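Local coordinates for protein proteolytically activated form of PPO4 Tyrosinase (Agaricus bisporus var. bisporus H97, PDB 4OUA) that catalyses the copper-dependent o-hydroxylation of monophenols and oxidation of the resulting o-diphenols to reactive o-quinones, the initial step of melanin synthesis, at residues Q128-T133 and S350-D355; K13-I18 and V92-Y97; S82-P87 and A227-F232. All coordinates share one frame; numbering follows the deposited sequence.

Contact 1 (Q128-T133 and S350-D355); sequences QPYWDT and SYPDFD
Tyr130 and Tyr351 form an offset edge-to-face pair, with the edge of the Tyr351 ring turned toward the face of Tyr130. The centroids are 6.0 Å apart and the planes meet at 66°; the nearest carbons are Tyr130 CD2 and Tyr351 CD1, at 4.0 Å. Tyr130 reaches this place by setting its CG between its own backbone N and carbonyl carbon (chi1 63°), which places the ring beside Tyr351 and Pro352.

Pro352 supplies the aliphatic part at the edge of the Tyr130 ring, near its plane: Pro352 CD is 4.1 Å from Tyr130 CE2, and Pro352 CG lies 3.8 Å from Tyr130 OH.

Polar ends find their main partners outside the two segments. Tyr351 OH hydrogen-bonds to Asp286, and Asp353 OD2 is in a salt bridge with Arg287. Both Arg287 and Arg376 pair with Asp132 OD2, 5.9 Å from Asp353 OD2, and the two arginines probably offset the like charges of these carboxylates.

With no hydrogen bond between the segments, ring and proline packing makes the direct join of the two loops, while the buried charges tie both to helix 277-295, which bears the copper ligand His282, its side chain about 8 Å from that of Tyr351.

Contact 2 (K13-I18 and V92-Y97); sequences KNRLDI and VYVSIY
The guanidinium of Arg15 reaches helix 86-109 with one face over a methyl group of Val94 and its edge toward Ser95. Val94 CG1 lies over that face offset toward the end that carries the two terminal nitrogens, which is why Arg15 NH1 (3.8 Å) and Arg15 NH2 (3.9 Å) are both nearer to it than Arg15 CZ (4.0 Å). The two side chains run obliquely to each other. Ser95 stands differently: its OG is near the guanidinium plane, at the edge, 4.2 Å from Arg15 NH2, and it hydrogen-bonds to Arg91 O on its own helix.

The 11.3 Å between Arg15 CA and Val94 CA is bridged by an extended chain. Arg15 is stretched out from CG to NE (chi2 177°, chi3 175°), while Val94 sends CG1 to meet it by placing that methyl opposite its backbone N (chi1 -178°). Only 99 Å² is buried between the segments, which fits a contact made by one side chain crossing from a loop to a helix.

The charge is answered beyond the two segments. Arg15 NH2 makes a salt bridge with Glu98, one turn further along the same helix, NH1 gives a weak hydrogen bond to Tyr351 OH, and the guanidinium has a cation-pi contact with Tyr349. Val94 in turn touches His282, a ligand of one copper ion, which puts this packing in the layer just behind the metal site.

Apolar contact over a face and polar partners elsewhere thus share one guanidinium: the methyl takes a surface that donates no hydrogen bonds, and the salt bridge to Glu98 is likely to hold the buried positive charge in place.

Contact 3 (S82-P87 and A227-F232); sequences SQVLFP and ANWEAF
The end of the Trp229 side chain reaches 82-87 because CG is anti to the backbone N (chi1 178°), with the ring then turned across the CA-CB bond (chi2 -96°). That pose brings NE1 to Val84 O in a 3.0 Å hydrogen bond, with an N-H...O angle of 147°. The carbonyl oxygen lies at the indole edge, in the ring plane, and the donor in turn meets it in the carbonyl plane, on a lone pair. Val84 CB also lies at that edge, 4.2 Å from Trp229 CD1.

At the other end of the indole, Pro87 slides past the six-membered ring, with CG 3.8 Å from Trp229 CZ2 and CB 3.9 Å from Trp229 CH2.

Val84 belongs to a type I beta turn from Gln83 to Phe86, closed by Phe86 N to Gln83 O at 3.2 Å. The turn leads from the copper ligand His81 into helix 86-109, which carries the ligand His90; Phe86 O accepts a hydrogen bond from His90 ND1, a second-shell link in the type-3 dicopper fold of tyrosinases. Trp229 thus joins helix 229-233 to the turn, through Val84 O, and to the first residues of helix 86-109, through Pro87. Replacing it with an alanine would probably leave Val84 O without this donor and open a gap beside Pro87.

Glu230, whose chain bends at chi2, brings OE2 near Val84 CG1, while its OE1 hydrogen-bonds to His242.

Overall arrangement
All three contacts are buried, but contact 2 is nearest the centre of the chain, about 8 Å between its centre and that of the chain, against 12 Å for contact 1 and 18 Å for contact 3. Contacts 1 and 2 adjoin: Ser350 O is 2.8 Å from Arg15 N, a probable hydrogen bond, and Asp355 OD1 is 2.9 Å from Asn14 ND2, another. Contact 3 stands apart, its centre about 21 Å from each of the other two, yet it shares helix 86-109 with contact 2. Their chemistry differs: contact 1 joins loops by rings, contact 2 sets an arginine on a helix, and contact 3 alone has a hydrogen bond between its segments.

Contact 1 (Q128-T133 and S350-D355)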
# COMPACT_ATOMS: atom_id res chain seq x y z
N GLN A 128 7.78 2.73 -4.37
CA GLN A 128 7.28 1.68 -3.50
C GLN A 128 7.10 0.35 -4.24
O GLN A 128 6.26 0.24 -5.13
CB GLN A 128 5.95 2.10 -2.86
CG GLN A 128 5.31 1.02 -1.99
CD GLN A 128 6.21 0.60 -0.84
OE1 GLN A 128 6.42 -0.59 -0.61
NE2 GLN A 128 6.73 1.57 -0.10
N PRO A 129 7.91 -0.66 -3.88
CA PRO A 129 7.83 -1.99 -4.48
C PRO A 129 6.49 -2.67 -4.17
O PRO A 129 5.85 -2.33 -3.18
CB PRO A 129 8.99 -2.75 -3.83
CG PRO A 129 9.20 -2.05 -2.53
CD PRO A 129 8.92 -0.60 -2.81
N TYR A 130 6.08 -3.61 -5.02
CA TYR A 130 4.81 -4.29 -4.82
C TYR A 130 4.99 -5.77 -4.52
O TYR A 130 5.95 -6.39 -4.99
CB TYR A 130 3.90 -4.10 -6.04
CG TYR A 130 4.43 -4.72 -7.32
CD1 TYR A 130 4.23 -6.06 -7.60
CD2 TYR A 130 5.11 -3.95 -8.25
CE1 TYR A 130 4.70 -6.63 -8.76
CE2 TYR A 130 5.59 -4.51 -9.42
CZ TYR A 130 5.38 -5.85 -9.67
OH TYR A 130 5.86 -6.41 -10.83
N TRP A 131 4.07 -6.31 -3.75
CA TRP A 131 4.09 -7.72 -3.35
C TRP A 131 3.13 -8.52 -4.23
O TRP A 131 1.92 -8.56 -3.97
CB TRP A 131 3.72 -7.84 -1.87
CG TRP A 131 3.66 -9.24 -1.34
CD1 TRP A 131 4.23 -10.35 -1.88
CD2 TRP A 131 2.98 -9.66 -0.15
NE1 TRP A 131 3.94 -11.45 -1.10
CE2 TRP A 131 3.17 -11.05 -0.03
CE3 TRP A 131 2.22 -9.00 0.82
CZ2 TRP A 131 2.64 -11.79 1.02
CZ3 TRP A 131 1.69 -9.74 1.86
CH2 TRP A 131 1.90 -11.11 1.95
N ASP A 132 3.67 -9.16 -5.26
CA ASP A 132 2.85 -9.92 -6.21
C ASP A 132 2.26 -11.17 -5.56
O ASP A 132 2.73 -12.29 -5.78
CB ASP A 132 3.69 -10.31 -7.43
CG ASP A 132 2.84 -10.61 -8.65
OD1 ASP A 132 1.65 -10.96 -8.49
OD2 ASP A 132 3.37 -10.49 -9.78
N THR A 133 1.21 -10.97 -4.77
CA THR A 133 0.60 -12.05 -4.00
C THR A 133 -0.06 -13.10 -4.89
O THR A 133 -0.19 -14.26 -4.49
CB THR A 133 -0.45 -11.50 -3.01
OG1 THR A 133 -1.53 -10.91 -3.74
CG2 THR A 133 0.18 -10.45 -2.11
N SER A 350 4.80 4.01 -12.26
CA SER A 350 4.21 3.05 -13.19
C SER A 350 4.68 1.65 -12.84
O SER A 350 5.42 1.46 -11.87
CB SER A 350 4.58 3.40 -14.64
OG SER A 350 4.05 2.45 -15.54
N TYR A 351 4.27 0.67 -13.63
CA TYR A 351 4.63 -0.72 -13.36
C TYR A 351 5.34 -1.35 -14.56
O TYR A 351 5.02 -1.03 -15.70
CB TYR A 351 3.40 -1.53 -12.97
CG TYR A 351 2.70 -0.98 -11.75
CD1 TYR A 351 3.09 -1.35 -10.47
CD2 TYR A 351 1.66 -0.07 -11.88
CE1 TYR A 351 2.46 -0.83 -9.36
CE2 TYR A 351 1.02 0.45 -10.77
CZ TYR A 351 1.42 0.06 -9.51
OH TYR A 351 0.79 0.57 -8.40
N PRO A 352 6.29 -2.24 -14.28
CA PRO A 352 7.13 -2.89 -15.30
C PRO A 352 6.33 -3.79 -16.24
O PRO A 352 6.87 -4.24 -17.26
CB PRO A 352 8.12 -3.71 -14.47
CG PRO A 352 7.45 -3.92 -13.17
CD PRO A 352 6.63 -2.69 -12.92
N ASP A 353 5.07 -4.05 -15.91
CA ASP A 353 4.21 -4.88 -16.75
C ASP A 353 3.94 -4.21 -18.10
O ASP A 353 3.55 -4.88 -19.06
CB ASP A 353 2.88 -5.16 -16.04
CG ASP A 353 3.08 -5.71 -14.64
OD1 ASP A 353 3.22 -4.90 -13.70
OD2 ASP A 353 3.09 -6.95 -14.48
N PHE A 354 4.15 -2.90 -18.17
CA PHE A 354 3.82 -2.13 -19.36
C PHE A 354 5.04 -1.71 -20.17
O PHE A 354 4.91 -1.00 -21.17
CB PHE A 354 3.02 -0.89 -18.97
CG PHE A 354 1.76 -1.18 -18.22
CD1 PHE A 354 0.61 -1.55 -18.90
CD2 PHE A 354 1.72 -1.08 -16.84
CE1 PHE A 354 -0.56 -1.82 -18.21
CE2 PHE A 354 0.55 -1.35 -16.15
CZ PHE A 354 -0.59 -1.72 -16.83
N ASP A 355 6.23 -2.15 -19.75
CA ASP A 355 7.48 -1.66 -20.34
C ASP A 355 7.60 -1.95 -21.83
O ASP A 355 8.07 -1.10 -22.59
CB ASP A 355 8.68 -2.27 -19.61
CG ASP A 355 8.93 -1.61 -18.26
OD1 ASP A 355 8.44 -0.49 -18.04
OD2 ASP A 355 9.63 -2.23 -17.42

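Contact 2 (K13-I18 and V92-Y97)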
# COMPACT_ATOMS: atom_id res chain seq x y z
N LYS A 13 9.07 6.66 -12.84
CA LYS A 13 9.83 5.44 -12.63
C LYS A 13 8.91 4.29 -12.22
O LYS A 13 7.78 4.51 -11.78
CB LYS A 13 10.91 5.65 -11.57
CG LYS A 13 12.02 6.59 -12.00
CD LYS A 13 12.67 6.11 -13.30
CE LYS A 13 13.82 7.01 -13.70
NZ LYS A 13 13.41 8.44 -13.81
N ASN A 14 9.41 3.06 -12.36
CA ASN A 14 8.61 1.88 -12.06
C ASN A 14 8.69 1.44 -10.61
O ASN A 14 9.75 1.50 -9.98
CB ASN A 14 9.02 0.72 -12.96
CG ASN A 14 8.48 0.86 -14.37
OD1 ASN A 14 7.50 1.58 -14.60
ND2 ASN A 14 9.11 0.17 -15.32
N ARG A 15 7.56 0.98 -10.08
CA ARG A 15 7.54 0.28 -8.81
C ARG A 15 7.91 -1.17 -9.08
O ARG A 15 7.17 -1.90 -9.74
CB ARG A 15 6.17 0.39 -8.15
CG ARG A 15 5.75 1.81 -7.84
CD ARG A 15 4.35 1.87 -7.26
NE ARG A 15 3.99 3.22 -6.85
CZ ARG A 15 2.79 3.57 -6.39
NH1 ARG A 15 1.83 2.66 -6.30
NH2 ARG A 15 2.55 4.82 -6.04
N LEU A 16 9.07 -1.59 -8.58
CA LEU A 16 9.59 -2.92 -8.89
C LEU A 16 8.91 -4.02 -8.08
O LEU A 16 8.35 -3.76 -7.02
CB LEU A 16 11.10 -2.97 -8.66
CG LEU A 16 11.94 -1.94 -9.42
CD1 LEU A 16 13.42 -2.17 -9.16
CD2 LEU A 16 11.64 -2.01 -10.91
N ASP A 17 8.95 -5.23 -8.61
CA ASP A 17 8.53 -6.41 -7.87
C ASP A 17 9.50 -6.62 -6.71
O ASP A 17 10.71 -6.61 -6.91
CB ASP A 17 8.48 -7.64 -8.78
CG ASP A 17 7.89 -8.86 -8.09
OD1 ASP A 17 8.55 -9.43 -7.20
OD2 ASP A 17 6.76 -9.25 -8.46
N ILE A 18 8.97 -6.82 -5.51
CA ILE A 18 9.79 -6.93 -4.31
C ILE A 18 10.85 -8.03 -4.45
O ILE A 18 11.91 -7.96 -3.83
CB ILE A 18 8.94 -7.20 -3.06
CG1 ILE A 18 9.76 -7.00 -1.79
CG2 ILE A 18 8.34 -8.60 -3.10
CD1 ILE A 18 10.36 -5.62 -1.66
N VAL A 92 -3.87 7.08 -4.18
CA VAL A 92 -3.24 8.32 -3.76
C VAL A 92 -2.70 8.18 -2.33
O VAL A 92 -1.86 8.97 -1.89
CB VAL A 92 -4.22 9.51 -3.84
CG1 VAL A 92 -5.43 9.26 -2.94
CG2 VAL A 92 -3.53 10.81 -3.49
N TYR A 93 -3.17 7.16 -1.62
CA TYR A 93 -2.68 6.87 -0.28
C TYR A 93 -1.24 6.38 -0.33
O TYR A 93 -0.39 6.81 0.45
CB TYR A 93 -3.57 5.84 0.41
CG TYR A 93 -3.24 5.61 1.88
CD1 TYR A 93 -2.56 6.58 2.61
CD2 TYR A 93 -3.61 4.44 2.52
CE1 TYR A 93 -2.25 6.37 3.95
CE2 TYR A 93 -3.31 4.23 3.85
CZ TYR A 93 -2.63 5.20 4.56
OH TYR A 93 -2.33 4.99 5.89
N VAL A 94 -0.97 5.45 -1.24
CA VAL A 94 0.38 4.96 -1.45
C VAL A 94 1.28 6.06 -2.00
O VAL A 94 2.49 6.06 -1.79
CB VAL A 94 0.40 3.75 -2.41
CG1 VAL A 94 1.82 3.22 -2.57
CG2 VAL A 94 -0.53 2.66 -1.91
N SER A 95 0.66 7.02 -2.70
CA SER A 95 1.40 8.11 -3.32
C SER A 95 2.03 9.04 -2.30
O SER A 95 3.18 9.46 -2.45
CB SER A 95 0.49 8.90 -4.25
OG SER A 95 -0.04 8.06 -5.26
N ILE A 96 1.28 9.37 -1.25
CA ILE A 96 1.80 10.24 -0.20
C ILE A 96 2.89 9.51 0.57
O ILE A 96 3.89 10.10 0.96
CB ILE A 96 0.70 10.71 0.76
CG1 ILE A 96 1.26 11.73 1.75
CG2 ILE A 96 0.07 9.53 1.50
CD1 ILE A 96 1.88 12.94 1.09
N TYR A 97 2.67 8.21 0.79
CA TYR A 97 3.66 7.38 1.48
C TYR A 97 4.95 7.29 0.68
O TYR A 97 6.03 7.54 1.20
CB TYR A 97 3.10 5.98 1.73
CG TYR A 97 4.02 5.09 2.52
CD1 TYR A 97 4.04 5.14 3.91
CD2 TYR A 97 4.88 4.20 1.89
CE1 TYR A 97 4.88 4.33 4.65
CE2 TYR A 97 5.73 3.39 2.61
CZ TYR A 97 5.72 3.45 3.99
OH TYR A 97 6.56 2.64 4.71

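Contact 3 (S82-P87 and A227-F232)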
# COMPACT_ATOMS: atom_id res chain seq x y z
N SER A 82 -15.63 -0.72 1.31
CA SER A 82 -17.00 -1.12 0.98
C SER A 82 -17.72 -0.05 0.17
O SER A 82 -18.95 -0.01 0.13
CB SER A 82 -17.78 -1.43 2.26
OG SER A 82 -17.11 -2.39 3.05
N GLN A 83 -16.95 0.81 -0.49
CA GLN A 83 -17.53 1.89 -1.29
C GLN A 83 -16.78 2.07 -2.61
O GLN A 83 -15.67 1.56 -2.78
CB GLN A 83 -17.53 3.20 -0.50
CG GLN A 83 -16.25 3.45 0.27
CD GLN A 83 -16.06 4.91 0.60
OE1 GLN A 83 -16.20 5.78 -0.26
NE2 GLN A 83 -15.74 5.20 1.86
N VAL A 84 -17.38 2.82 -3.53
CA VAL A 84 -16.86 2.97 -4.88
C VAL A 84 -15.49 3.65 -4.94
O VAL A 84 -14.79 3.56 -5.95
CB VAL A 84 -17.83 3.78 -5.77
CG1 VAL A 84 -19.07 2.96 -6.07
CG2 VAL A 84 -18.19 5.09 -5.10
N LEU A 85 -15.11 4.33 -3.86
CA LEU A 85 -13.87 5.11 -3.85
C LEU A 85 -12.66 4.31 -3.37
O LEU A 85 -11.56 4.85 -3.30
CB LEU A 85 -14.04 6.35 -2.98
CG LEU A 85 -15.03 7.40 -3.48
CD1 LEU A 85 -14.96 8.65 -2.62
CD2 LEU A 85 -14.76 7.73 -4.95
N PHE A 86 -12.87 3.04 -3.05
CA PHE A 86 -11.81 2.21 -2.48
C PHE A 86 -10.53 2.22 -3.32
O PHE A 86 -9.45 2.53 -2.81
CB PHE A 86 -12.28 0.77 -2.31
CG PHE A 86 -11.18 -0.19 -1.94
CD1 PHE A 86 -10.72 -0.26 -0.63
CD2 PHE A 86 -10.60 -1.00 -2.89
CE1 PHE A 86 -9.70 -1.14 -0.29
CE2 PHE A 86 -9.58 -1.88 -2.56
CZ PHE A 86 -9.13 -1.94 -1.25
N PRO A 87 -10.64 1.90 -4.62
CA PRO A 87 -9.46 1.85 -5.48
C PRO A 87 -8.72 3.18 -5.58
O PRO A 87 -7.50 3.21 -5.46
CB PRO A 87 -10.04 1.44 -6.84
CG PRO A 87 -11.31 0.73 -6.51
CD PRO A 87 -11.86 1.45 -5.32
N ALA A 227 -16.69 -5.93 -15.68
CA ALA A 227 -17.08 -4.92 -16.65
C ALA A 227 -17.55 -3.63 -15.97
O ALA A 227 -17.15 -2.54 -16.36
CB ALA A 227 -18.16 -5.46 -17.57
N ASN A 228 -18.39 -3.78 -14.96
CA ASN A 228 -18.91 -2.62 -14.23
C ASN A 228 -18.04 -2.27 -13.03
O ASN A 228 -17.39 -3.14 -12.45
CB ASN A 228 -20.36 -2.87 -13.79
CG ASN A 228 -20.47 -4.01 -12.78
OD1 ASN A 228 -19.76 -5.00 -12.87
ND2 ASN A 228 -21.38 -3.85 -11.82
N TRP A 229 -18.05 -1.00 -12.66
CA TRP A 229 -17.18 -0.49 -11.61
C TRP A 229 -17.65 -0.89 -10.21
O TRP A 229 -16.84 -1.09 -9.31
CB TRP A 229 -17.09 1.04 -11.70
CG TRP A 229 -16.27 1.67 -10.62
CD1 TRP A 229 -16.72 2.21 -9.45
CD2 TRP A 229 -14.84 1.82 -10.60
NE1 TRP A 229 -15.67 2.69 -8.71
CE2 TRP A 229 -14.51 2.47 -9.39
CE3 TRP A 229 -13.82 1.48 -11.49
CZ2 TRP A 229 -13.19 2.77 -9.06
CZ3 TRP A 229 -12.52 1.79 -11.15
CH2 TRP A 229 -12.21 2.42 -9.95
N GLU A 230 -18.96 -1.01 -10.04
CA GLU A 230 -19.53 -1.33 -8.73
C GLU A 230 -19.07 -2.69 -8.23
O GLU A 230 -18.69 -2.84 -7.07
CB GLU A 230 -21.06 -1.29 -8.79
CG GLU A 230 -21.67 -0.18 -7.94
CD GLU A 230 -21.38 -0.35 -6.46
OE1 GLU A 230 -21.10 -1.49 -6.03
OE2 GLU A 230 -21.43 0.66 -5.73
N ALA A 231 -19.08 -3.69 -9.11
CA ALA A 231 -18.69 -5.04 -8.74
C ALA A 231 -17.18 -5.18 -8.61
O ALA A 231 -16.68 -6.15 -8.05
CB ALA A 231 -19.23 -6.04 -9.75
N PHE A 232 -16.45 -4.19 -9.13
CA PHE A 232 -14.99 -4.23 -9.12
C PHE A 232 -14.38 -3.40 -8.00
O PHE A 232 -13.35 -3.76 -7.43
CB PHE A 232 -14.44 -3.76 -10.47
CG PHE A 232 -12.97 -3.44 -10.45
CD1 PHE A 232 -12.03 -4.45 -10.57
CD2 PHE A 232 -12.53 -2.14 -10.33
CE1 PHE A 232 -10.68 -4.17 -10.56
CE2 PHE A 232 -11.18 -1.84 -10.32
CZ PHE A 232 -10.26 -2.86 -10.43